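Local coordinates for thymocyte nuclear protein 1 (Leishmania major, PDB 2AR1), which is of unknown function but, as an EVE-domain protein of the PUA clan, probably recognises modified bases in nucleic acid, at residues A52-N55 and M56-M59; L94-S98 and E99-P103. All coordinates share one frame; numbering follows the deposited sequence.

Contact 1 (A52-N55 and M56-M59); sequences ARNN and MRAM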
loop_
_atom_site.group_PDB
_atom_site.type_symbol
_atom_site.label_atom_id
_atom_site.label_comp_id
_atom_site.label_asym_id
_atom_site.label_seq_id
_atom_site.Cartn_x
_atom_site.Cartn_y
_atom_site.Cartn_z
ATOM N N ALA A 52 2.484 -6.996 8.154
ATOM C CA ALA A 52 1.855 -5.898 7.406
ATOM C C ALA A 52 0.861 -5.098 8.257
ATOM O O ALA A 52 0.743 -3.845 8.169
ATOM C CB ALA A 52 1.178 -6.467 6.240
ATOM N N ARG A 53 0.064 -5.827 9.015
ATOM C CA ARG A 53 -0.845 -5.235 9.977
ATOM C C ARG A 53 -0.114 -4.268 10.942
ATOM O O ARG A 53 -0.612 -3.181 11.291
ATOM C CB ARG A 53 -1.557 -6.347 10.759
ATOM C CG ARG A 53 -2.543 -5.771 11.800
ATOM C CD ARG A 53 -2.817 -6.586 12.960
ATOM N NE ARG A 53 -1.748 -6.478 13.930
ATOM C CZ ARG A 53 -1.847 -6.777 15.224
ATOM N NH1 ARG A 53 -2.977 -7.201 15.768
ATOM N NH2 ARG A 53 -0.779 -6.677 15.975
ATOM N N ASN A 54 1.044 -4.727 11.440
ATOM C CA ASN A 54 1.840 -3.939 12.367
ATOM C C ASN A 54 2.417 -2.693 11.695
ATOM O O ASN A 54 2.432 -1.602 12.308
ATOM C CB ASN A 54 2.912 -4.841 12.959
ATOM C CG ASN A 54 2.363 -5.680 14.074
ATOM O OD1 ASN A 54 1.242 -5.427 14.505
ATOM N ND2 ASN A 54 3.123 -6.667 14.565
ATOM N N ASN A 55 2.846 -2.832 10.445
ATOM C CA ASN A 55 3.207 -1.656 9.599
ATOM C C ASN A 55 2.033 -0.641 9.493
ATOM O O ASN A 55 2.193 0.577 9.776
ATOM C CB ASN A 55 3.798 -2.067 8.262
ATOM C CG ASN A 55 5.224 -2.606 8.376
ATOM O OD1 ASN A 55 5.895 -2.372 9.439
ATOM N ND2 ASN A 55 5.661 -3.423 7.404
ATOM N N MET A 56 0.809 -1.127 9.305
ATOM C CA MET A 56 -0.325 -0.204 9.315
ATOM C C MET A 56 -0.560 0.483 10.649
ATOM O O MET A 56 -0.893 1.641 10.658
ATOM C CB MET A 56 -1.609 -0.862 8.826
ATOM C CG MET A 56 -1.619 -1.062 7.340
ATOM S SD MET A 56 -3.282 -1.359 6.703
ATOM C CE MET A 56 -3.429 -3.035 7.297
ATOM N N ARG A 57 -0.331 -0.225 11.747
ATOM C CA ARG A 57 -0.413 0.388 13.096
ATOM C C ARG A 57 0.690 1.432 13.291
ATOM O O ARG A 57 0.556 2.300 14.109
ATOM C CB ARG A 57 -0.326 -0.669 14.224
ATOM C CG ARG A 57 -1.540 -1.620 14.206
ATOM C CD ARG A 57 -1.296 -2.878 15.120
ATOM N NE ARG A 57 -0.980 -2.428 16.452
ATOM C CZ ARG A 57 0.138 -2.692 17.134
ATOM N NH1 ARG A 57 1.115 -3.442 16.656
ATOM N NH2 ARG A 57 0.280 -2.157 18.330
ATOM N N ALA A 58 1.773 1.312 12.531
ATOM C CA ALA A 58 2.877 2.287 12.602
ATOM C C ALA A 58 2.677 3.524 11.672
ATOM O O ALA A 58 3.495 4.429 11.693
ATOM C CB ALA A 58 4.120 1.605 12.184
ATOM N N MET A 59 1.661 3.509 10.824
ATOM C CA MET A 59 1.461 4.585 9.882
ATOM C C MET A 59 0.853 5.723 10.645
ATOM O O MET A 59 0.144 5.491 11.600
ATOM C CB MET A 59 0.515 4.199 8.797
ATOM C CG MET A 59 1.083 3.208 7.848
ATOM S SD MET A 59 -0.078 2.569 6.681
ATOM C CE MET A 59 1.010 1.530 5.861
#

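Contact 2 (L94-S98 and E99-P103); sequences LDKTS and EYFDP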
loop_
_atom_site.group_PDB
_atom_site.type_symbol
_atom_site.label_atom_id
_atom_site.label_comp_id
_atom_site.label_asym_id
_atom_site.label_seq_id
_atom_site.Cartn_x
_atom_site.Cartn_y
_atom_site.Cartn_z
ATOM N N LEU A 94 -14.959 -9.774 9.979
ATOM C CA LEU A 94 -16.245 -10.268 10.494
ATOM C C LEU A 94 -17.318 -10.439 9.391
ATOM O O LEU A 94 -18.438 -10.893 9.667
ATOM C CB LEU A 94 -16.781 -9.299 11.555
ATOM C CG LEU A 94 -15.805 -8.919 12.670
ATOM C CD1 LEU A 94 -16.446 -7.882 13.603
ATOM C CD2 LEU A 94 -15.371 -10.117 13.427
ATOM N N ASP A 95 -16.991 -10.084 8.146
ATOM C CA ASP A 95 -17.938 -10.222 7.061
ATOM C C ASP A 95 -17.828 -11.637 6.495
ATOM O O ASP A 95 -16.881 -11.974 5.786
ATOM C CB ASP A 95 -17.639 -9.175 6.010
ATOM C CG ASP A 95 -18.569 -9.229 4.838
ATOM O OD1 ASP A 95 -19.439 -10.120 4.750
ATOM O OD2 ASP A 95 -18.400 -8.327 4.029
ATOM N N LYS A 96 -18.831 -12.442 6.795
ATOM C CA LYS A 96 -18.874 -13.835 6.370
ATOM C C LYS A 96 -18.914 -14.017 4.864
ATOM O O LYS A 96 -18.607 -15.096 4.408
ATOM C CB LYS A 96 -20.051 -14.560 7.006
ATOM C CG LYS A 96 -19.780 -15.004 8.460
ATOM C CD LYS A 96 -20.227 -16.468 8.764
ATOM C CE LYS A 96 -19.327 -17.545 8.087
ATOM N NZ LYS A 96 -19.258 -17.476 6.550
ATOM N N THR A 97 -19.281 -12.979 4.107
ATOM C CA THR A 97 -19.291 -13.001 2.616
ATOM C C THR A 97 -17.982 -12.564 1.952
ATOM O O THR A 97 -17.840 -12.657 0.704
ATOM C CB THR A 97 -20.392 -12.074 2.060
ATOM O OG1 THR A 97 -20.024 -10.695 2.219
ATOM C CG2 THR A 97 -21.734 -12.380 2.661
ATOM N N SER A 98 -17.045 -12.075 2.769
ATOM C CA SER A 98 -15.757 -11.576 2.333
ATOM C C SER A 98 -14.741 -12.690 2.195
ATOM O O SER A 98 -14.637 -13.607 3.021
ATOM C CB SER A 98 -15.173 -10.591 3.356
ATOM O OG SER A 98 -13.862 -10.097 2.946
ATOM N N GLU A 99 -13.962 -12.579 1.146
ATOM C CA GLU A 99 -12.658 -13.261 1.018
ATOM C C GLU A 99 -11.748 -13.079 2.206
ATOM O O GLU A 99 -10.937 -13.951 2.493
ATOM C CB GLU A 99 -11.918 -12.672 -0.190
ATOM C CG GLU A 99 -10.638 -13.384 -0.545
ATOM C CD GLU A 99 -9.947 -12.704 -1.695
ATOM O OE1 GLU A 99 -10.493 -11.729 -2.228
ATOM O OE2 GLU A 99 -8.859 -13.166 -2.071
ATOM N N TYR A 100 -11.850 -11.934 2.858
ATOM C CA TYR A 100 -10.987 -11.625 3.987
ATOM C C TYR A 100 -11.609 -12.010 5.349
ATOM O O TYR A 100 -11.092 -11.643 6.404
ATOM C CB TYR A 100 -10.603 -10.135 3.922
ATOM C CG TYR A 100 -10.206 -9.698 2.540
ATOM C CD1 TYR A 100 -9.241 -10.390 1.825
ATOM C CD2 TYR A 100 -10.811 -8.606 1.933
ATOM C CE1 TYR A 100 -8.893 -10.017 0.525
ATOM C CE2 TYR A 100 -10.445 -8.218 0.656
ATOM C CZ TYR A 100 -9.491 -8.951 -0.031
ATOM O OH TYR A 100 -9.142 -8.573 -1.301
ATOM N N PHE A 101 -12.666 -12.816 5.330
ATOM C CA PHE A 101 -13.291 -13.309 6.543
ATOM C C PHE A 101 -12.256 -14.036 7.380
ATOM O O PHE A 101 -11.446 -14.765 6.855
ATOM C CB PHE A 101 -14.435 -14.276 6.233
ATOM C CG PHE A 101 -15.121 -14.823 7.461
ATOM C CD1 PHE A 101 -15.649 -13.971 8.405
ATOM C CD2 PHE A 101 -15.231 -16.211 7.670
ATOM C CE1 PHE A 101 -16.273 -14.468 9.557
ATOM C CE2 PHE A 101 -15.870 -16.721 8.777
ATOM C CZ PHE A 101 -16.381 -15.846 9.748
ATOM N N ASP A 102 -12.286 -13.811 8.681
ATOM C CA ASP A 102 -11.428 -14.548 9.627
ATOM C C ASP A 102 -12.339 -15.222 10.649
ATOM O O ASP A 102 -12.900 -14.527 11.500
ATOM C CB ASP A 102 -10.470 -13.588 10.330
ATOM C CG ASP A 102 -9.593 -14.282 11.350
ATOM O OD1 ASP A 102 -9.718 -15.513 11.519
ATOM O OD2 ASP A 102 -8.748 -13.602 11.952
ATOM N N PRO A 103 -12.520 -16.564 10.532
ATOM C CA PRO A 103 -13.411 -17.414 11.339
ATOM C C PRO A 103 -13.250 -17.247 12.832
ATOM O O PRO A 103 -14.150 -17.603 13.600
ATOM C CB PRO A 103 -12.986 -18.842 10.965
ATOM C CG PRO A 103 -12.383 -18.741 9.635
ATOM C CD PRO A 103 -11.827 -17.337 9.487
#

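Contact 1 (A52-N55 and M56-M59)
Met-56 N donates to Ala-52 O at 2.9 Å and Arg-57 N to Arg-53 O at 3.0 Å, two bonds that run along helix 50-58, each from an N-H to the carbonyl four residues earlier. Ala-58 N makes two weak bonds, to Asn-54 O and Asn-55 O. On the outer side of the helix three neighbours illustrate how a single amide oxygen can hold two arginines. Arg-53 grips Asn-54 OD1 side-on, NE at 3.2 Å and NH2 at 2.8 Å, the NH2 bond lying in the carbonyl plane on a lone pair. From one turn on, Arg-57 NH1 reaches Asn-54 OD1 at 2.9 Å, but from 64° above that plane. A bend at chi3 (56°) turns the Arg-57 guanidinium to this oxygen, while its CD lies over one face of the Arg-53 guanidinium, displaced toward the rim. The like charges stand 3.8 Å apart, Arg-53 NH2 to Arg-57 NH1, and the shared acceptor probably eases their repulsion. Arg-53 NH1 also bonds Pro-111 O. Met-56 and Met-59 rest on Val-151, and Asn-55 ND2 donates to Val-151 O. The whole is an amphipathic helix packed on strands 151-154 and 21-26, at the edge of the EVE-domain sheet.

Contact 2 (L94-S98 and E99-P103)
Phe-101 and Ser-98 carry a pair of linked type I beta turns, Asp-95 to Ser-98 and Ser-98 to Phe-101, in which Ser-98 closes the first and opens the second. Such consecutive turns show how a surface loop can be ordered without helix or strand. Phe-101 N closes the second turn on Ser-98 O at 3.1 Å. Ser-98 also uses its side chain: with chi1 at 179°, OG swings away from its own backbone N to the side of the carbonyl carbon, where it accepts the N-H of Tyr-100, with 2.7 Å between Tyr-100 N and Ser-98 OG. The serine thus receives backbone donors on both its oxygens, and the turn is pinned twice.

The Phe-101 ring folds back against the first turn. Lys-96 crosses it, laying CG over one face, 4.0 Å from the centroid, in a CH-pi contact. Bends further along the lysine chain keep CE close to the ring, 3.6 Å from Phe-101 CE2, and bring NZ to 4.6 Å from the centroid, an off-centre cation-pi contact. The opposite face is met near its rim by Pro-103 N, and Phe-101 CB sits against Asp-95 O. Beyond the pair, Glu-99 forms a salt bridge with Lys-30, and Tyr-100 O accepts from Arg-48 NE, tying the turns to neighbouring loops. The first turn has its own brace, an Asx turn in which Asp-95 OD1 receives Thr-97 N at 2.9 Å; Thr-97 OG1 adds a further bond to Asp-95 OD1 at 2.7 Å, from the same face of the carboxylate.

Contact 1 comes first along the chain, on helix 50-58, and contact 2 follows in the long loop between strands 76-89 and 113-128. Their centres are about 20 Å apart and their nearest atoms about 9 Å. Contact 1 lies partly buried, about 11 Å from the centre of the chain; contact 2 is a surface feature about 21 Å from it. Within one EVE domain they represent a helix docked on the sheet and a surface loop with local turns and bonds to neighbouring loops. Although the contacts do not touch, Arg-53 bonds Pro-111 O in that same connection, and Arg-48, just before the helix, bonds Tyr-100 O, tying the helix region to the loop.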